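Local coordinates for protein ribosomal RNA small subunit methyltransferase E (Bacillus subtilis, PDB 1VHK) that probably methylates the N3 position of a specific uridine of 16S rRNA in the assembled 30S subunit, using S-adenosyl-L-methionine, at residues A[111-119]-A[204-215]; A[94-105]-A[236-245]. All blocks are in the same frame, centred on the assembly; numbering follows the deposited sequence.

From the N terminus the chain first makes the mixed sheet that carries the PUA region, then enters the parallel sheet of the methyltransferase domain with strand 82-88. Helix 94-104 follows and leads into strand 109-113, whose end supplies residues 111-119 of contact 1. The chain returns to them with 204-215, the exit of strand 200-205, and closes the inner loop. Residues 236-245, entering helix 239-253, then come back to 94-105 and close the outer loop, so contact 1 is nested inside contact 2. The centres lie about 16 Å apart, and a salt bridge from Glu208 to Lys94 links them. Contact 1 joins loops following two strands; contact 2 pairs two helices.

Contact 1: residues A[111-119]-A[204-215]; sequences IPFQAARSV and VFGPEGGLTEAE
Arg117 lies along the glycine loop 209-210, its CB 4.0 Å from Gly209 CA. CG, anti to the carbonyl carbon (chi1 -77°), carries the chain past Gly210 O, and CD, where the chain bends (chi2 143°), meets the same oxygen. NE runs under Thr212 OG1, which sits over one face of the guanidinium, offset toward its rim; NH2 also nears this hydroxyl, and CZ nears Leu211 O. At the tip Arg117 NH1 gives two weak hydrogen bonds, to Gly209 O (3.2 Å) and to Gly210 O (3.5 Å), and lies beside Leu211 O at too poor an angle to bond. Behind this exposed arm, the type I turn from Ala115 to Ser118 settles on Pro207: Ala115 CB is 3.9 Å from Pro207 CD, and Pro207 CG is 3.7 Å from Ser118 N. Deeper still, Phe113 brings CZ to 3.6 Å from Phe205 O, with Leu211 CD2 at the ring edge. The buried carboxylate of Glu215 joins turn and helix: Ala116 N donates to Glu215 OE1 over 2.8 Å at 162°, on the syn side. In SPOUT relatives, loops following the parallel strands contribute to the cofactor pocket, and the glycine-rich loop after strand 200-205 probably does too. Across this contact, the turn is thus held by one nearly straight bond to a buried carboxylate and only by weak ones, to main-chain carbonyls, at the solvent-side arginine.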
loop_
_atom_site.group_PDB
_atom_site.type_symbol
_atom_site.label_atom_id
_atom_site.label_comp_id
_atom_site.label_asym_id
_atom_site.label_seq_id
_atom_site.Cartn_x
_atom_site.Cartn_y
_atom_site.Cartn_z
ATOM N N ILE A 111 -11.035 8.919 -8.351
ATOM C CA ILE A 111 -11.521 9.844 -9.385
ATOM C C ILE A 111 -10.458 9.961 -10.486
ATOM O O ILE A 111 -9.501 10.705 -10.282
ATOM C CB ILE A 111 -11.703 11.262 -8.827
ATOM C CG1 ILE A 111 -12.672 11.295 -7.630
ATOM C CG2 ILE A 111 -12.171 12.187 -9.930
ATOM C CD1 ILE A 111 -12.574 12.617 -6.892
ATOM N N PRO A 112 -10.614 9.225 -11.562
ATOM C CA PRO A 112 -9.683 9.257 -12.681
ATOM C C PRO A 112 -9.956 10.500 -13.513
ATOM O O PRO A 112 -11.128 10.901 -13.613
ATOM C CB PRO A 112 -10.004 7.995 -13.466
ATOM C CG PRO A 112 -10.956 7.228 -12.638
ATOM C CD PRO A 112 -11.718 8.271 -11.828
ATOM N N PHE A 113 -8.938 11.099 -14.110
ATOM C CA PHE A 113 -9.241 12.315 -14.887
ATOM C C PHE A 113 -8.289 12.462 -16.034
ATOM O O PHE A 113 -7.164 11.974 -15.928
ATOM C CB PHE A 113 -9.265 13.553 -13.976
ATOM C CG PHE A 113 -7.906 13.920 -13.445
ATOM C CD1 PHE A 113 -7.495 13.500 -12.193
ATOM C CD2 PHE A 113 -7.037 14.665 -14.214
ATOM C CE1 PHE A 113 -6.239 13.822 -11.733
ATOM C CE2 PHE A 113 -5.763 14.949 -13.777
ATOM C CZ PHE A 113 -5.359 14.516 -12.525
ATOM N N GLN A 114 -8.764 13.056 -17.140
ATOM C CA GLN A 114 -7.849 13.213 -18.292
ATOM C C GLN A 114 -6.778 14.221 -17.912
ATOM O O GLN A 114 -7.148 15.317 -17.439
ATOM C CB GLN A 114 -8.602 13.757 -19.511
ATOM C CG GLN A 114 -7.861 13.589 -20.825
ATOM C CD GLN A 114 -7.560 12.146 -21.164
ATOM O OE1 GLN A 114 -8.413 11.257 -20.951
ATOM N NE2 GLN A 114 -6.361 11.853 -21.677
ATOM N N ALA A 115 -5.514 13.920 -18.079
ATOM C CA ALA A 115 -4.496 14.944 -17.744
ATOM C C ALA A 115 -3.705 15.339 -18.986
ATOM O O ALA A 115 -3.425 14.507 -19.853
ATOM C CB ALA A 115 -3.615 14.407 -16.634
ATOM N N ALA A 116 -3.173 16.558 -19.008
ATOM C CA ALA A 116 -2.426 17.078 -20.146
ATOM C C ALA A 116 -1.409 16.087 -20.675
ATOM O O ALA A 116 -1.319 15.841 -21.898
ATOM C CB ALA A 116 -1.784 18.404 -19.791
ATOM N N ARG A 117 -0.631 15.457 -19.782
ATOM C CA ARG A 117 0.335 14.468 -20.213
ATOM C C ARG A 117 -0.211 13.051 -20.250
ATOM O O ARG A 117 0.575 12.134 -20.516
ATOM C CB ARG A 117 1.611 14.530 -19.377
ATOM C CG ARG A 117 2.508 15.696 -19.781
ATOM C CD ARG A 117 3.169 16.304 -18.567
ATOM N NE ARG A 117 4.024 17.435 -18.929
ATOM C CZ ARG A 117 4.957 17.900 -18.103
ATOM N NH1 ARG A 117 5.136 17.361 -16.905
ATOM N NH2 ARG A 117 5.734 18.893 -18.509
ATOM N N SER A 118 -1.490 12.836 -19.981
ATOM C CA SER A 118 -2.083 11.509 -20.089
ATOM C C SER A 118 -1.979 11.052 -21.558
ATOM O O SER A 118 -2.669 11.566 -22.429
ATOM C CB SER A 118 -3.540 11.485 -19.675
ATOM O OG SER A 118 -3.728 11.412 -18.300
ATOM N N VAL A 119 -1.138 10.071 -21.799
ATOM C CA VAL A 119 -0.860 9.527 -23.103
ATOM C C VAL A 119 -2.033 8.793 -23.728
ATOM O O VAL A 119 -2.050 8.574 -24.944
ATOM C CB VAL A 119 0.374 8.594 -23.092
ATOM C CG1 VAL A 119 1.416 9.102 -22.108
ATOM C CG2 VAL A 119 -0.017 7.157 -22.793
ATOM N N VAL A 204 -4.514 14.864 -5.558
ATOM C CA VAL A 204 -4.445 14.595 -7.008
ATOM C C VAL A 204 -3.038 14.282 -7.422
ATOM O O VAL A 204 -2.068 14.892 -6.970
ATOM C CB VAL A 204 -5.103 15.681 -7.842
ATOM C CG1 VAL A 204 -5.821 16.712 -6.978
ATOM C CG2 VAL A 204 -4.165 16.357 -8.828
ATOM N N PHE A 205 -2.889 13.273 -8.289
ATOM C CA PHE A 205 -1.571 12.876 -8.795
ATOM C C PHE A 205 -1.492 13.062 -10.303
ATOM O O PHE A 205 -2.508 12.876 -10.991
ATOM C CB PHE A 205 -1.372 11.363 -8.483
ATOM C CG PHE A 205 -1.557 11.057 -7.027
ATOM C CD1 PHE A 205 -2.806 10.778 -6.526
ATOM C CD2 PHE A 205 -0.469 11.067 -6.173
ATOM C CE1 PHE A 205 -2.990 10.557 -5.180
ATOM C CE2 PHE A 205 -0.638 10.810 -4.825
ATOM C CZ PHE A 205 -1.899 10.527 -4.336
ATOM N N GLY A 206 -0.324 13.261 -10.870
ATOM C CA GLY A 206 -0.260 13.388 -12.346
ATOM C C GLY A 206 0.062 12.002 -12.928
ATOM O O GLY A 206 0.283 11.074 -12.165
ATOM N N PRO A 207 0.112 11.910 -14.244
ATOM C CA PRO A 207 0.407 10.660 -14.947
ATOM C C PRO A 207 1.908 10.493 -15.128
ATOM O O PRO A 207 2.661 11.282 -14.548
ATOM C CB PRO A 207 -0.247 10.886 -16.308
ATOM C CG PRO A 207 -0.097 12.355 -16.544
ATOM C CD PRO A 207 -0.247 12.988 -15.182
ATOM N N GLU A 208 2.353 9.450 -15.813
ATOM C CA GLU A 208 3.777 9.211 -16.033
ATOM C C GLU A 208 4.520 10.507 -16.336
ATOM O O GLU A 208 5.599 10.784 -15.823
ATOM C CB GLU A 208 4.006 8.240 -17.189
ATOM C CG GLU A 208 3.619 6.803 -16.932
ATOM C CD GLU A 208 2.151 6.497 -17.043
ATOM O OE1 GLU A 208 1.355 7.394 -17.352
ATOM O OE2 GLU A 208 1.764 5.332 -16.778
ATOM N N GLY A 209 3.975 11.287 -17.282
ATOM C CA GLY A 209 4.549 12.574 -17.596
ATOM C C GLY A 209 4.540 13.496 -16.383
ATOM O O GLY A 209 5.483 14.276 -16.225
ATOM N N GLY A 210 3.489 13.479 -15.582
ATOM C CA GLY A 210 3.429 14.340 -14.394
ATOM C C GLY A 210 2.511 15.526 -14.647
ATOM O O GLY A 210 2.204 15.834 -15.806
ATOM N N LEU A 211 2.013 16.155 -13.587
ATOM C CA LEU A 211 1.143 17.324 -13.795
ATOM C C LEU A 211 1.945 18.412 -14.509
ATOM O O LEU A 211 3.171 18.332 -14.616
ATOM C CB LEU A 211 0.537 17.834 -12.511
ATOM C CG LEU A 211 -0.495 16.927 -11.819
ATOM C CD1 LEU A 211 -0.541 17.218 -10.331
ATOM C CD2 LEU A 211 -1.863 17.111 -12.458
ATOM N N THR A 212 1.232 19.381 -15.055
ATOM C CA THR A 212 1.901 20.461 -15.809
ATOM C C THR A 212 1.961 21.738 -15.015
ATOM O O THR A 212 1.077 21.971 -14.162
ATOM C CB THR A 212 1.129 20.619 -17.135
ATOM O OG1 THR A 212 2.059 20.678 -18.213
ATOM C CG2 THR A 212 0.200 21.805 -17.152
ATOM N N GLU A 213 2.887 22.641 -15.297
ATOM C CA GLU A 213 2.948 23.929 -14.591
ATOM C C GLU A 213 1.585 24.624 -14.635
ATOM O O GLU A 213 1.076 25.100 -13.617
ATOM C CB GLU A 213 4.004 24.846 -15.181
ATOM C CG GLU A 213 5.417 24.309 -15.205
ATOM C CD GLU A 213 6.458 25.326 -15.626
ATOM O OE1 GLU A 213 6.130 26.531 -15.722
ATOM O OE2 GLU A 213 7.627 24.932 -15.859
ATOM N N ALA A 214 0.981 24.642 -15.819
ATOM C CA ALA A 214 -0.334 25.235 -15.999
ATOM C C ALA A 214 -1.345 24.615 -15.042
ATOM O O ALA A 214 -1.943 25.342 -14.242
ATOM C CB ALA A 214 -0.788 25.125 -17.436
ATOM N N GLU A 215 -1.445 23.302 -15.054
ATOM C CA GLU A 215 -2.305 22.498 -14.212
ATOM C C GLU A 215 -2.120 22.769 -12.725
ATOM O O GLU A 215 -3.102 22.924 -11.987
ATOM C CB GLU A 215 -2.058 20.997 -14.501
ATOM C CG GLU A 215 -2.670 20.524 -15.808
ATOM C CD GLU A 215 -2.200 19.139 -16.215
ATOM O OE1 GLU A 215 -2.973 18.392 -16.855
ATOM O OE2 GLU A 215 -1.034 18.831 -15.883
#

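Contact 2: residues A[94-105]-A[236-245]; sequences KLEWIIQKGTEL and TETAPLYALS
Leu105 fills the tight end of this helix pair. Leu105 CB rests 3.7 Å from Leu244 CB, Leu105 CD1 lies 3.9 Å from Leu241 CG, and CD2 points at Ser245 OG, which itself bonds back to Leu241 O. Next to it Gly102, without a side chain, takes Leu244 CD2 against its CA at 4.1 Å. Leu241 forks between two neighbours: CD1 packs on Lys101 CB, while CD2 meets the Trp97 ring at CZ3, the two side chains crossing at about a right angle. Ile98 crosses Glu237 in the same way, its CG1 3.6 Å from Glu237 CA. Helices 94-104 and 239-245 run almost parallel, 9.6 Å between axes at 9°, and through Ile98, Pro240 and Leu244 they lie on strand 82-88 of the parallel sheet; the pair sets an early and a late helix of the SPOUT domain, a fold known for its trefoil knot, side by side. Helix 239-253 also helps form the dimer. Lys101 bends at chi2 (-104°) and again at chi3 and chi4, which takes NZ away from Leu241 to salt bridges with Glu104 and with Glu237 of the second subunit. With an alanine in its place, that Glu237 would probably lose its charge partner across the dimer, and the Trp97 ring the cover of Lys101 CD over one face. The partly exposed Lys94 end is looser: its extended chain passes Glu237 obliquely, Lys94 CE 3.9 Å from Glu237 OE2, with Glu208 as the partner of its NZ.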
loop_
_atom_site.group_PDB
_atom_site.type_symbol
_atom_site.label_atom_id
_atom_site.label_comp_id
_atom_site.label_asym_id
_atom_site.label_seq_id
_atom_site.Cartn_x
_atom_site.Cartn_y
_atom_site.Cartn_z
ATOM N N LYS A 94 -2.085 0.429 -14.973
ATOM C CA LYS A 94 -1.694 0.958 -13.680
ATOM C C LYS A 94 -2.855 1.442 -12.839
ATOM O O LYS A 94 -2.802 1.435 -11.598
ATOM C CB LYS A 94 -0.647 2.059 -13.873
ATOM C CG LYS A 94 0.657 1.566 -14.463
ATOM C CD LYS A 94 1.405 2.693 -15.149
ATOM C CE LYS A 94 2.802 2.271 -15.555
ATOM N NZ LYS A 94 3.370 3.136 -16.614
ATOM N N LEU A 95 -3.968 1.793 -13.486
ATOM C CA LEU A 95 -5.142 2.238 -12.758
ATOM C C LEU A 95 -5.751 1.121 -11.930
ATOM O O LEU A 95 -6.228 1.378 -10.821
ATOM C CB LEU A 95 -6.177 2.876 -13.629
ATOM C CG LEU A 95 -6.825 4.173 -13.227
ATOM C CD1 LEU A 95 -8.273 4.227 -13.713
ATOM C CD2 LEU A 95 -6.748 4.487 -11.750
ATOM N N GLU A 96 -5.732 -0.107 -12.419
ATOM C CA GLU A 96 -6.254 -1.242 -11.664
ATOM C C GLU A 96 -5.391 -1.485 -10.415
ATOM O O GLU A 96 -5.945 -1.806 -9.382
ATOM C CB GLU A 96 -6.290 -2.521 -12.493
ATOM C CG GLU A 96 -7.335 -2.565 -13.583
ATOM C CD GLU A 96 -7.334 -3.892 -14.323
ATOM O OE1 GLU A 96 -6.641 -4.822 -13.850
ATOM O OE2 GLU A 96 -8.019 -4.035 -15.358
ATOM N N TRP A 97 -4.089 -1.312 -10.532
ATOM C CA TRP A 97 -3.182 -1.492 -9.399
ATOM C C TRP A 97 -3.429 -0.391 -8.375
ATOM O O TRP A 97 -3.470 -0.599 -7.176
ATOM C CB TRP A 97 -1.728 -1.438 -9.883
ATOM C CG TRP A 97 -0.800 -2.384 -9.193
ATOM C CD1 TRP A 97 -0.730 -3.743 -9.381
ATOM C CD2 TRP A 97 0.197 -2.071 -8.207
ATOM N NE1 TRP A 97 0.233 -4.291 -8.564
ATOM C CE2 TRP A 97 0.823 -3.282 -7.842
ATOM C CE3 TRP A 97 0.611 -0.881 -7.590
ATOM C CZ2 TRP A 97 1.852 -3.340 -6.899
ATOM C CZ3 TRP A 97 1.626 -0.951 -6.667
ATOM C CH2 TRP A 97 2.230 -2.169 -6.315
ATOM N N ILE A 98 -3.699 0.822 -8.914
ATOM C CA ILE A 98 -3.966 1.953 -8.030
ATOM C C ILE A 98 -5.269 1.706 -7.279
ATOM O O ILE A 98 -5.349 2.021 -6.099
ATOM C CB ILE A 98 -3.980 3.286 -8.782
ATOM C CG1 ILE A 98 -2.554 3.756 -9.083
ATOM C CG2 ILE A 98 -4.695 4.368 -7.977
ATOM C CD1 ILE A 98 -2.434 4.662 -10.307
ATOM N N ILE A 99 -6.255 1.112 -7.948
ATOM C CA ILE A 99 -7.569 0.906 -7.313
ATOM C C ILE A 99 -7.478 -0.197 -6.284
ATOM O O ILE A 99 -7.954 -0.158 -5.159
ATOM C CB ILE A 99 -8.634 0.560 -8.387
ATOM C CG1 ILE A 99 -9.003 1.871 -9.139
ATOM C CG2 ILE A 99 -9.905 -0.047 -7.823
ATOM C CD1 ILE A 99 -9.710 1.591 -10.454
ATOM N N GLN A 100 -6.832 -1.289 -6.725
ATOM C CA GLN A 100 -6.668 -2.425 -5.859
ATOM C C GLN A 100 -5.874 -2.068 -4.597
ATOM O O GLN A 100 -6.392 -2.238 -3.492
ATOM C CB GLN A 100 -6.064 -3.609 -6.591
ATOM C CG GLN A 100 -5.904 -4.819 -5.633
ATOM C CD GLN A 100 -5.415 -6.047 -6.367
ATOM O OE1 GLN A 100 -4.207 -6.248 -6.530
ATOM N NE2 GLN A 100 -6.350 -6.826 -6.886
ATOM N N LYS A 101 -4.617 -1.636 -4.740
ATOM C CA LYS A 101 -3.831 -1.408 -3.507
ATOM C C LYS A 101 -4.464 -0.299 -2.700
ATOM O O LYS A 101 -4.696 -0.455 -1.487
ATOM C CB LYS A 101 -2.367 -1.267 -3.812
ATOM C CG LYS A 101 -1.938 -2.154 -4.967
ATOM C CD LYS A 101 -1.194 -3.375 -4.559
ATOM C CE LYS A 101 -1.546 -4.600 -5.392
ATOM N NZ LYS A 101 -2.287 -5.590 -4.533
ATOM N N GLY A 102 -4.927 0.757 -3.409
ATOM C CA GLY A 102 -5.627 1.839 -2.855
ATOM C C GLY A 102 -6.757 1.403 -1.940
ATOM O O GLY A 102 -6.997 2.048 -0.904
ATOM N N THR A 103 -7.593 0.451 -2.374
ATOM C CA THR A 103 -8.652 -0.039 -1.498
ATOM C C THR A 103 -8.014 -0.767 -0.304
ATOM O O THR A 103 -8.360 -0.469 0.855
ATOM C CB THR A 103 -9.666 -0.949 -2.230
ATOM O OG1 THR A 103 -10.186 -0.248 -3.376
ATOM C CG2 THR A 103 -10.847 -1.329 -1.341
ATOM N N GLU A 104 -7.057 -1.669 -0.555
ATOM C CA GLU A 104 -6.414 -2.364 0.570
ATOM C C GLU A 104 -5.989 -1.278 1.594
ATOM O O GLU A 104 -6.353 -1.377 2.751
ATOM C CB GLU A 104 -5.224 -3.217 0.238
ATOM C CG GLU A 104 -5.178 -4.111 -0.952
ATOM C CD GLU A 104 -3.895 -4.867 -1.239
ATOM O OE1 GLU A 104 -3.165 -5.294 -0.322
ATOM O OE2 GLU A 104 -3.566 -5.099 -2.440
ATOM N N LEU A 105 -5.322 -0.196 1.166
ATOM C CA LEU A 105 -4.893 0.841 2.031
ATOM C C LEU A 105 -5.901 1.817 2.593
ATOM O O LEU A 105 -5.480 2.812 3.232
ATOM C CB LEU A 105 -3.689 1.604 1.428
ATOM C CG LEU A 105 -2.475 0.692 1.209
ATOM C CD1 LEU A 105 -1.559 1.268 0.148
ATOM C CD2 LEU A 105 -1.733 0.425 2.517
ATOM N N THR A 236 3.529 6.869 -10.805
ATOM C CA THR A 236 2.152 7.205 -10.631
ATOM C C THR A 236 1.334 6.214 -9.830
ATOM O O THR A 236 0.321 6.663 -9.269
ATOM C CB THR A 236 1.359 7.431 -11.949
ATOM O OG1 THR A 236 1.680 6.443 -12.919
ATOM C CG2 THR A 236 1.738 8.806 -12.391
ATOM N N GLU A 237 1.673 4.945 -9.978
ATOM C CA GLU A 237 1.030 3.863 -9.272
ATOM C C GLU A 237 1.571 3.766 -7.842
ATOM O O GLU A 237 0.829 3.351 -6.943
ATOM C CB GLU A 237 1.125 2.549 -10.035
ATOM C CG GLU A 237 2.479 1.965 -10.259
ATOM C CD GLU A 237 3.316 2.523 -11.370
ATOM O OE1 GLU A 237 3.188 3.712 -11.748
ATOM O OE2 GLU A 237 4.178 1.780 -11.921
ATOM N N THR A 238 2.725 4.367 -7.575
ATOM C CA THR A 238 3.383 4.335 -6.276
ATOM C C THR A 238 3.013 5.472 -5.349
ATOM O O THR A 238 2.668 5.210 -4.173
ATOM C CB THR A 238 4.917 4.254 -6.394
ATOM O OG1 THR A 238 5.286 3.336 -7.436
ATOM C CG2 THR A 238 5.545 3.773 -5.097
ATOM N N ALA A 239 2.919 6.698 -5.818
ATOM C CA ALA A 239 2.601 7.884 -5.047
ATOM C C ALA A 239 1.405 7.792 -4.128
ATOM O O ALA A 239 1.501 8.114 -2.941
ATOM C CB ALA A 239 2.429 9.108 -5.951
ATOM N N PRO A 240 0.237 7.398 -4.615
ATOM C CA PRO A 240 -0.952 7.266 -3.806
ATOM C C PRO A 240 -0.850 6.199 -2.713
ATOM O O PRO A 240 -1.567 6.257 -1.706
ATOM C CB PRO A 240 -2.048 6.892 -4.767
ATOM C CG PRO A 240 -1.499 6.927 -6.116
ATOM C CD PRO A 240 -0.022 7.134 -6.039
ATOM N N LEU A 241 -0.030 5.193 -2.940
ATOM C CA LEU A 241 0.160 4.104 -1.991
ATOM C C LEU A 241 0.921 4.607 -0.755
ATOM O O LEU A 241 0.445 4.439 0.358
ATOM C CB LEU A 241 0.938 2.983 -2.669
ATOM C CG LEU A 241 0.122 1.895 -3.360
ATOM C CD1 LEU A 241 -1.201 2.409 -3.949
ATOM C CD2 LEU A 241 0.980 1.253 -4.434
ATOM N N TYR A 242 2.014 5.314 -1.015
ATOM C CA TYR A 242 2.752 6.015 0.030
ATOM C C TYR A 242 1.809 6.926 0.820
ATOM O O TYR A 242 1.730 6.917 2.058
ATOM C CB TYR A 242 3.821 6.877 -0.663
ATOM C CG TYR A 242 4.668 7.724 0.238
ATOM C CD1 TYR A 242 5.972 7.327 0.516
ATOM C CD2 TYR A 242 4.200 8.912 0.809
ATOM C CE1 TYR A 242 6.788 8.078 1.342
ATOM C CE2 TYR A 242 5.000 9.661 1.645
ATOM C CZ TYR A 242 6.295 9.246 1.904
ATOM O OH TYR A 242 7.125 9.976 2.727
ATOM N N ALA A 243 1.101 7.791 0.063
ATOM C CA ALA A 243 0.158 8.691 0.703
ATOM C C ALA A 243 -0.855 7.979 1.580
ATOM O O ALA A 243 -1.124 8.459 2.684
ATOM C CB ALA A 243 -0.584 9.549 -0.324
ATOM N N LEU A 244 -1.479 6.879 1.143
ATOM C CA LEU A 244 -2.521 6.297 1.994
ATOM C C LEU A 244 -1.846 5.660 3.226
ATOM O O LEU A 244 -2.409 5.693 4.306
ATOM C CB LEU A 244 -3.392 5.306 1.339
ATOM C CG LEU A 244 -4.642 5.509 0.557
ATOM C CD1 LEU A 244 -5.313 6.833 0.805
ATOM C CD2 LEU A 244 -4.435 5.218 -0.937
ATOM N N SER A 245 -0.707 5.030 2.992
ATOM C CA SER A 245 0.045 4.371 4.023
ATOM C C SER A 245 0.514 5.355 5.079
ATOM O O SER A 245 0.303 5.081 6.267
ATOM C CB SER A 245 1.242 3.588 3.436
ATOM O OG SER A 245 0.741 2.600 2.531
#